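Local coordinates for protein teichoic acid D-alanine hydrolase (Staphylococcus aureus, PDB 5ZH8) that removes D-alanyl groups from wall teichoic acid and lipoteichoic acid and affects methicillin resistance, autolysis and cell wall structure in this bacterium, at residues K168-L172 with H173-L177; T300-Q304 with Y305-S309; Y334-T338 with L339-N343. One frame throughout, in Å; residues are numbered along the deposited sequence.

In the fold
Along the chain the three contacts come in series, each a local turn of continuous backbone inside the beta-lactamase-like region. Interactions 1 and 2 each close a helix, 167-171 and 292-303 respectively, with a Schellman motif, whereas interaction 3 is the hairpin joining strands 333-335 and 340-346 of the large antiparallel sheet. Interaction 3 is nearer to both others than they are to each other: its centre lies about 19 Å from that of interaction 1 and about 17 Å from that of interaction 2, against about 26 Å between the first two. None touch. Tyr329 links two of them indirectly, its ring meeting both His173 and Tyr334, while helix 292-303 packs on strand 359-365 of the same sheet.

Interaction 1. Residues K168-L172 with H173-L177; sequences KDLML and HQSGL
Asp169 and Gln174 meet twice, through their backbones and through their side chains, where helix 167-171 ends in a Schellman motif. The two backbone bonds define it. Gln174 N reaches back to Asp169 O at 2.7 Å. His173 N bonds to Leu170 O at 3.0 Å. Positive phi at His173 (58°) turns the chain so that the next N-H, that of Gln174, also points back into the last helical turn; Leu170 O lies over one face of the His173 imidazole.

The side-chain bond runs from Gln174 NE2 to Asp169 OD1, 2.7 Å long and close to straight. Amide and carboxylate planes stand 70° apart: the oxygen lies in the amide plane, but NE2 comes from well above the carboxylate. Gln174 CG sits between its own N and carbonyl carbon (chi1 57°), which carries the extended chain back past Asp169, CG lying 3.5 Å from Asp169 O.

Apolar contact is smaller. Leu170 CD2 touches Ser175 CB at 3.7 Å and Leu177 CD1 at 3.8 Å. Leu170 also packs on Val218 and Leu219 of helix 213-227.

The two carboxylate oxygens of Asp169 therefore have different partners, OD1 the neutral amide and OD2 the ammonium of Lys207, which probably stabilises the negative charge of this buried group. Asn215 bonds both His173 ND1 and Ser175 OG, tying the turn to helix 213-227.

Interaction 2. Residues T300-Q304 with Y305-S309; sequences TQIQQ and YKLFS
The backbone carbonyls of Gln301 and Ile302 receive the N-H groups of Lys306 and Tyr305, which fold back over the terminus of helix 292-303. Positive phi at Tyr305 (63°) identifies it as the C-prime residue of a Schellman motif: Lys306 N bonds to Gln301 O at 3.1 Å, and Tyr305 N to Ile302 O at 2.9 Å.

With CG opposite its own carbonyl carbon (chi1 -47°), the Tyr305 ring swings back across the helix end. Gln303 O consequently lies over the centre of one ring face, 3.6 Å above the plane, and the phenol oxygen bonds to Asn314.

Lys306 bends at its second torsion, and CB stays 3.3 Å from Gln301 O while the rest of the chain crosses the glutamine side chain at an angle, CD and CE passing near Gln301 OE1. NZ is modelled implausibly close to the same OE1, so this hydrogen bond is doubtful in detail. The amide's other end, NE2, bonds to Leu243 O and Lys297 O, which is consistent with the modelled orientation of the amide. On the inner side Leu307 CD1 meets Ile302 CG1 at 3.8 Å, the two side chains crossing at a slant.

The turn leads into helix 310-318, against which Tyr305 packs at Pro310 and Thr313. Ile302 faces Phe131 and Leu135 of helix 129-142, while Thr300 and Gln303 rest on Val360 of strand 359-365.

Interaction 3. Residues Y334-T338 with L339-N343; sequences YAKPT and LNRLN
A beta hairpin in the large antiparallel sheet brings Tyr334 against Arg341, with the loop through Pro337 and Thr338 joining its two strands. Tyr334 and Arg341 form a hydrogen-bonded pair, Tyr334 N to Arg341 O and Arg341 N to Tyr334 O, both 2.9 Å. Ala335 and Asn340 are the following, non-hydrogen-bonded pair, and Lys336 N to Leu339 O (2.8 Å) closes the loop end.

On the Tyr334 face, side chains run alongside one another. Leu339 CD1 touches Lys336 CD at 3.6 Å, and Lys336 CE lies 4.0 Å from Arg341 CD. The two cationic groups have separate acid partners, Lys336 NZ with Glu328 and Arg341 NE with Glu372. Thr269 of the second subunit packs on Tyr334 and Lys336 here. On the Ala335 face, the Asn340 amide is held by Leu317 O and Tyr355 through ND2 and by Asn390 through OD1.

Arg341 has CG opposite its backbone N (chi1 168°) and stays extended to NE, reaching along the tyrosine. Ring and guanidinium planes are 61° apart, and Tyr334 CE2 lies at the guanidinium edge, 3.4 Å from Arg341 NH1.

Interaction 1. Residues K168-L172 with H173-L177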
loop_
_atom_site.group_PDB
_atom_site.type_symbol
_atom_site.label_atom_id
_atom_site.label_comp_id
_atom_site.label_asym_id
_atom_site.label_seq_id
_atom_site.Cartn_x
_atom_site.Cartn_y
_atom_site.Cartn_z
ATOM N N LYS A 168 -29.856 -4.126 3.324
ATOM C CA LYS A 168 -29.323 -4.212 1.969
ATOM C C LYS A 168 -28.329 -3.093 1.664
ATOM O O LYS A 168 -27.335 -3.331 0.982
ATOM C CB LYS A 168 -30.460 -4.191 0.940
ATOM C CG LYS A 168 -30.001 -4.547 -0.465
ATOM C CD LYS A 168 -31.140 -4.656 -1.458
ATOM C CE LYS A 168 -30.723 -5.519 -2.645
ATOM N NZ LYS A 168 -31.590 -5.343 -3.844
ATOM N N ASP A 169 -28.600 -1.888 2.158
ATOM C CA ASP A 169 -27.715 -0.744 1.932
ATOM C C ASP A 169 -26.377 -0.869 2.671
ATOM O O ASP A 169 -25.363 -0.356 2.204
ATOM C CB ASP A 169 -28.417 0.566 2.307
ATOM C CG ASP A 169 -29.473 0.977 1.294
ATOM O OD1 ASP A 169 -29.610 0.292 0.266
ATOM O OD2 ASP A 169 -30.172 1.987 1.526
ATOM N N LEU A 170 -26.375 -1.544 3.816
ATOM C CA LEU A 170 -25.133 -1.887 4.496
ATOM C C LEU A 170 -24.377 -2.933 3.688
ATOM O O LEU A 170 -23.198 -2.772 3.390
ATOM C CB LEU A 170 -25.409 -2.454 5.884
ATOM C CG LEU A 170 -26.136 -1.584 6.903
ATOM C CD1 LEU A 170 -26.546 -2.438 8.089
ATOM C CD2 LEU A 170 -25.255 -0.442 7.364
ATOM N N MET A 171 -25.078 -4.005 3.340
ATOM C CA MET A 171 -24.523 -5.107 2.562
ATOM C C MET A 171 -23.878 -4.635 1.259
ATOM O O MET A 171 -22.820 -5.132 0.878
ATOM C CB MET A 171 -25.628 -6.135 2.272
ATOM C CG MET A 171 -25.199 -7.354 1.472
ATOM S SD MET A 171 -25.234 -7.097 -0.316
ATOM C CE MET A 171 -26.988 -7.046 -0.650
ATOM N N LEU A 172 -24.512 -3.673 0.591
ATOM C CA LEU A 172 -24.033 -3.165 -0.700
ATOM C C LEU A 172 -23.053 -1.985 -0.583
ATOM O O LEU A 172 -22.622 -1.445 -1.605
ATOM C CB LEU A 172 -25.224 -2.740 -1.580
ATOM C CG LEU A 172 -26.236 -3.793 -2.042
ATOM C CD1 LEU A 172 -27.435 -3.118 -2.690
ATOM C CD2 LEU A 172 -25.617 -4.796 -2.997
ATOM N N HIS A 173 -22.699 -1.594 0.643
ATOM C CA HIS A 173 -21.853 -0.415 0.900
ATOM C C HIS A 173 -22.435 0.878 0.328
ATOM O O HIS A 173 -21.790 1.550 -0.466
ATOM C CB HIS A 173 -20.420 -0.620 0.380
ATOM C CG HIS A 173 -19.679 -1.725 1.062
ATOM N ND1 HIS A 173 -19.359 -1.693 2.403
ATOM C CD2 HIS A 173 -19.173 -2.882 0.579
ATOM C CE1 HIS A 173 -18.701 -2.796 2.719
ATOM N NE2 HIS A 173 -18.581 -3.536 1.632
ATOM N N GLN A 174 -23.655 1.217 0.741
ATOM C CA GLN A 174 -24.304 2.466 0.334
ATOM C C GLN A 174 -25.227 2.995 1.434
ATOM O O GLN A 174 -26.314 3.509 1.161
ATOM C CB GLN A 174 -25.080 2.260 -0.969
ATOM C CG GLN A 174 -26.132 1.164 -0.903
ATOM C CD GLN A 174 -26.930 1.032 -2.190
ATOM O OE1 GLN A 174 -26.410 1.246 -3.288
ATOM N NE2 GLN A 174 -28.201 0.673 -2.060
ATOM N N SER A 175 -24.765 2.889 2.676
ATOM C CA SER A 175 -25.561 3.256 3.843
ATOM C C SER A 175 -25.501 4.747 4.161
ATOM O O SER A 175 -26.440 5.306 4.726
ATOM C CB SER A 175 -25.082 2.459 5.053
ATOM O OG SER A 175 -23.720 2.724 5.329
ATOM N N GLY A 176 -24.390 5.385 3.806
ATOM C CA GLY A 176 -24.168 6.790 4.134
ATOM C C GLY A 176 -23.494 6.983 5.478
ATOM O O GLY A 176 -23.349 8.113 5.943
ATOM N N LEU A 177 -23.067 5.886 6.097
ATOM C CA LEU A 177 -22.336 5.949 7.353
ATOM C C LEU A 177 -20.926 6.463 7.078
ATOM O O LEU A 177 -20.310 6.097 6.069
ATOM C CB LEU A 177 -22.261 4.562 8.008
ATOM C CG LEU A 177 -23.527 3.958 8.623
ATOM C CD1 LEU A 177 -23.327 2.465 8.835
ATOM C CD2 LEU A 177 -23.909 4.637 9.924
#

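Interaction 2. Residues T300-Q304 with Y305-S309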
loop_
_atom_site.group_PDB
_atom_site.type_symbol
_atom_site.label_atom_id
_atom_site.label_comp_id
_atom_site.label_asym_id
_atom_site.label_seq_id
_atom_site.Cartn_x
_atom_site.Cartn_y
_atom_site.Cartn_z
ATOM N N THR A 300 -15.568 -23.796 -3.545
ATOM C CA THR A 300 -15.943 -24.944 -4.366
ATOM C C THR A 300 -17.157 -25.672 -3.792
ATOM O O THR A 300 -18.010 -26.148 -4.538
ATOM C CB THR A 300 -14.799 -25.959 -4.500
ATOM O OG1 THR A 300 -14.339 -26.340 -3.198
ATOM C CG2 THR A 300 -13.664 -25.378 -5.312
ATOM N N GLN A 301 -17.225 -25.762 -2.466
ATOM C CA GLN A 301 -18.358 -26.404 -1.804
ATOM C C GLN A 301 -19.646 -25.593 -1.919
ATOM O O GLN A 301 -20.722 -26.166 -2.082
ATOM C CB GLN A 301 -18.038 -26.679 -0.346
ATOM C CG GLN A 301 -17.146 -27.889 -0.156
ATOM C CD GLN A 301 -16.952 -28.216 1.305
ATOM O OE1 GLN A 301 -17.516 -29.181 1.813
ATOM N NE2 GLN A 301 -16.170 -27.396 1.996
ATOM N N ILE A 302 -19.537 -24.270 -1.840
ATOM C CA ILE A 302 -20.687 -23.395 -2.081
ATOM C C ILE A 302 -21.136 -23.539 -3.537
ATOM O O ILE A 302 -22.331 -23.657 -3.814
ATOM C CB ILE A 302 -20.380 -21.918 -1.737
ATOM C CG1 ILE A 302 -20.200 -21.763 -0.221
ATOM C CG2 ILE A 302 -21.501 -21.006 -2.216
ATOM C CD1 ILE A 302 -19.460 -20.511 0.196
ATOM N N GLN A 303 -20.173 -23.559 -4.455
ATOM C CA GLN A 303 -20.451 -23.781 -5.869
ATOM C C GLN A 303 -21.182 -25.099 -6.094
ATOM O O GLN A 303 -21.996 -25.209 -7.011
ATOM C CB GLN A 303 -19.159 -23.754 -6.695
ATOM C CG GLN A 303 -18.676 -22.355 -7.052
ATOM C CD GLN A 303 -17.405 -22.375 -7.874
ATOM O OE1 GLN A 303 -16.417 -23.006 -7.495
ATOM N NE2 GLN A 303 -17.418 -21.681 -9.003
ATOM N N GLN A 304 -20.886 -26.092 -5.261
ATOM C CA GLN A 304 -21.556 -27.396 -5.319
ATOM C C GLN A 304 -22.837 -27.477 -4.474
ATOM O O GLN A 304 -23.312 -28.564 -4.172
ATOM C CB GLN A 304 -20.580 -28.481 -4.883
ATOM C CG GLN A 304 -19.461 -28.702 -5.881
ATOM C CD GLN A 304 -18.271 -29.425 -5.287
ATOM O OE1 GLN A 304 -18.183 -29.637 -4.072
ATOM N NE2 GLN A 304 -17.338 -29.809 -6.147
ATOM N N TYR A 305 -23.384 -26.325 -4.095
ATOM C CA TYR A 305 -24.675 -26.239 -3.407
ATOM C C TYR A 305 -24.695 -26.915 -2.043
ATOM O O TYR A 305 -25.628 -27.639 -1.721
ATOM C CB TYR A 305 -25.786 -26.788 -4.305
ATOM C CG TYR A 305 -25.710 -26.252 -5.714
ATOM C CD1 TYR A 305 -25.763 -24.885 -5.951
ATOM C CD2 TYR A 305 -25.575 -27.104 -6.799
ATOM C CE1 TYR A 305 -25.688 -24.383 -7.229
ATOM C CE2 TYR A 305 -25.500 -26.609 -8.082
ATOM C CZ TYR A 305 -25.562 -25.250 -8.289
ATOM O OH TYR A 305 -25.485 -24.759 -9.565
ATOM N N LYS A 306 -23.695 -26.639 -1.218
ATOM C CA LYS A 306 -23.607 -27.214 0.109
ATOM C C LYS A 306 -24.141 -26.328 1.196
ATOM O O LYS A 306 -24.346 -26.770 2.281
ATOM C CB LYS A 306 -22.194 -27.608 0.451
ATOM C CG LYS A 306 -21.821 -28.987 -0.025
ATOM C CD LYS A 306 -20.870 -29.657 0.938
ATOM C CE LYS A 306 -19.969 -30.636 0.210
ATOM N NZ LYS A 306 -18.764 -31.000 0.994
ATOM N N LEU A 307 -24.298 -25.058 0.928
ATOM C CA LEU A 307 -24.918 -24.157 1.905
ATOM C C LEU A 307 -26.336 -23.776 1.523
ATOM O O LEU A 307 -27.175 -23.584 2.396
ATOM C CB LEU A 307 -24.106 -22.875 2.058
ATOM C CG LEU A 307 -22.789 -22.976 2.804
ATOM C CD1 LEU A 307 -22.278 -21.561 3.013
ATOM C CD2 LEU A 307 -22.937 -23.708 4.131
ATOM N N PHE A 308 -26.584 -23.618 0.224
ATOM C CA PHE A 308 -27.905 -23.288 -0.281
ATOM C C PHE A 308 -28.244 -24.123 -1.516
ATOM O O PHE A 308 -27.358 -24.661 -2.186
ATOM C CB PHE A 308 -27.993 -21.805 -0.650
ATOM C CG PHE A 308 -27.343 -20.877 0.340
ATOM C CD1 PHE A 308 -27.965 -20.573 1.551
ATOM C CD2 PHE A 308 -26.121 -20.289 0.055
ATOM C CE1 PHE A 308 -27.380 -19.702 2.451
ATOM C CE2 PHE A 308 -25.532 -19.415 0.949
ATOM C CZ PHE A 308 -26.162 -19.124 2.149
ATOM N N SER A 309 -29.540 -24.211 -1.810
ATOM C CA SER A 309 -30.030 -24.787 -3.061
ATOM C C SER A 309 -29.533 -24.001 -4.282
ATOM O O SER A 309 -29.098 -22.853 -4.153
ATOM C CB SER A 309 -31.553 -24.771 -3.060
ATOM O OG SER A 309 -32.024 -23.439 -2.945
#

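Interaction 3. Residues Y334-T338 with L339-N343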
loop_
_atom_site.group_PDB
_atom_site.type_symbol
_atom_site.label_atom_id
_atom_site.label_comp_id
_atom_site.label_asym_id
_atom_site.label_seq_id
_atom_site.Cartn_x
_atom_site.Cartn_y
_atom_site.Cartn_z
ATOM N N TYR A 334 -17.405 -10.086 -5.108
ATOM C CA TYR A 334 -17.724 -9.542 -6.424
ATOM C C TYR A 334 -18.080 -10.624 -7.434
ATOM O O TYR A 334 -17.352 -11.592 -7.588
ATOM C CB TYR A 334 -16.520 -8.772 -6.957
ATOM C CG TYR A 334 -16.177 -7.533 -6.171
ATOM C CD1 TYR A 334 -16.753 -6.316 -6.491
ATOM C CD2 TYR A 334 -15.264 -7.573 -5.115
ATOM C CE1 TYR A 334 -16.445 -5.169 -5.781
ATOM C CE2 TYR A 334 -14.949 -6.429 -4.400
ATOM C CZ TYR A 334 -15.540 -5.232 -4.739
ATOM O OH TYR A 334 -15.240 -4.085 -4.043
ATOM N N ALA A 335 -19.204 -10.440 -8.118
ATOM C CA ALA A 335 -19.514 -11.192 -9.327
ATOM C C ALA A 335 -19.240 -10.281 -10.511
ATOM O O ALA A 335 -19.931 -9.283 -10.694
ATOM C CB ALA A 335 -20.963 -11.636 -9.325
ATOM N N LYS A 336 -18.220 -10.618 -11.298
ATOM C CA LYS A 336 -17.802 -9.792 -12.430
ATOM C C LYS A 336 -18.043 -10.517 -13.763
ATOM O O LYS A 336 -18.429 -11.686 -13.768
ATOM C CB LYS A 336 -16.333 -9.406 -12.270
ATOM C CG LYS A 336 -16.010 -8.734 -10.942
ATOM C CD LYS A 336 -14.540 -8.356 -10.854
ATOM C CE LYS A 336 -14.330 -7.061 -10.091
ATOM N NZ LYS A 336 -14.821 -5.881 -10.860
ATOM N N PRO A 337 -17.838 -9.822 -14.896
ATOM C CA PRO A 337 -18.093 -10.440 -16.195
ATOM C C PRO A 337 -17.310 -11.715 -16.496
ATOM O O PRO A 337 -17.896 -12.672 -17.003
ATOM C CB PRO A 337 -17.710 -9.339 -17.177
ATOM C CG PRO A 337 -18.059 -8.097 -16.453
ATOM C CD PRO A 337 -17.651 -8.368 -15.035
ATOM N N THR A 338 -16.014 -11.733 -16.195
ATOM C CA THR A 338 -15.170 -12.879 -16.553
ATOM C C THR A 338 -14.806 -13.754 -15.365
ATOM O O THR A 338 -14.157 -14.789 -15.543
ATOM C CB THR A 338 -13.854 -12.416 -17.198
ATOM O OG1 THR A 338 -13.099 -11.666 -16.240
ATOM C CG2 THR A 338 -14.118 -11.557 -18.403
ATOM N N LEU A 339 -15.219 -13.344 -14.161
ATOM C CA LEU A 339 -14.734 -13.965 -12.925
ATOM C C LEU A 339 -15.484 -13.479 -11.696
ATOM O O LEU A 339 -16.145 -12.448 -11.738
ATOM C CB LEU A 339 -13.240 -13.666 -12.748
ATOM C CG LEU A 339 -12.835 -12.180 -12.747
ATOM C CD1 LEU A 339 -12.967 -11.547 -11.363
ATOM C CD2 LEU A 339 -11.409 -12.011 -13.265
ATOM N N ASN A 340 -15.382 -14.244 -10.612
ATOM C CA ASN A 340 -15.799 -13.794 -9.284
ATOM C C ASN A 340 -14.541 -13.486 -8.481
ATOM O O ASN A 340 -13.536 -14.189 -8.595
ATOM C CB ASN A 340 -16.635 -14.857 -8.556
ATOM C CG ASN A 340 -18.067 -14.936 -9.064
ATOM O OD1 ASN A 340 -18.397 -14.410 -10.130
ATOM N ND2 ASN A 340 -18.925 -15.607 -8.302
ATOM N N ARG A 341 -14.611 -12.448 -7.657
ATOM C CA ARG A 341 -13.441 -11.941 -6.969
ATOM C C ARG A 341 -13.691 -11.714 -5.478
ATOM O O ARG A 341 -14.731 -11.181 -5.091
ATOM C CB ARG A 341 -13.002 -10.636 -7.634
ATOM C CG ARG A 341 -11.967 -9.833 -6.866
ATOM C CD ARG A 341 -11.587 -8.589 -7.650
ATOM N NE ARG A 341 -10.456 -7.878 -7.049
ATOM C CZ ARG A 341 -10.556 -6.991 -6.059
ATOM N NH1 ARG A 341 -11.740 -6.699 -5.529
ATOM N NH2 ARG A 341 -9.474 -6.398 -5.591
ATOM N N LEU A 342 -12.729 -12.137 -4.661
ATOM C CA LEU A 342 -12.633 -11.708 -3.265
ATOM C C LEU A 342 -11.270 -11.060 -3.045
ATOM O O LEU A 342 -10.293 -11.410 -3.708
ATOM C CB LEU A 342 -12.792 -12.876 -2.286
ATOM C CG LEU A 342 -14.187 -13.472 -2.135
ATOM C CD1 LEU A 342 -14.473 -14.463 -3.241
ATOM C CD2 LEU A 342 -14.347 -14.159 -0.790
ATOM N N ASN A 343 -11.220 -10.114 -2.115
ATOM C CA ASN A 343 -9.981 -9.440 -1.788
ATOM C C ASN A 343 -10.062 -8.751 -0.425
ATOM O O ASN A 343 -11.070 -8.137 -0.091
ATOM C CB ASN A 343 -9.626 -8.418 -2.873
ATOM C CG ASN A 343 -8.339 -7.685 -2.569
ATOM O OD1 ASN A 343 -7.246 -8.152 -2.885
ATOM N ND2 ASN A 343 -8.467 -6.519 -1.967
#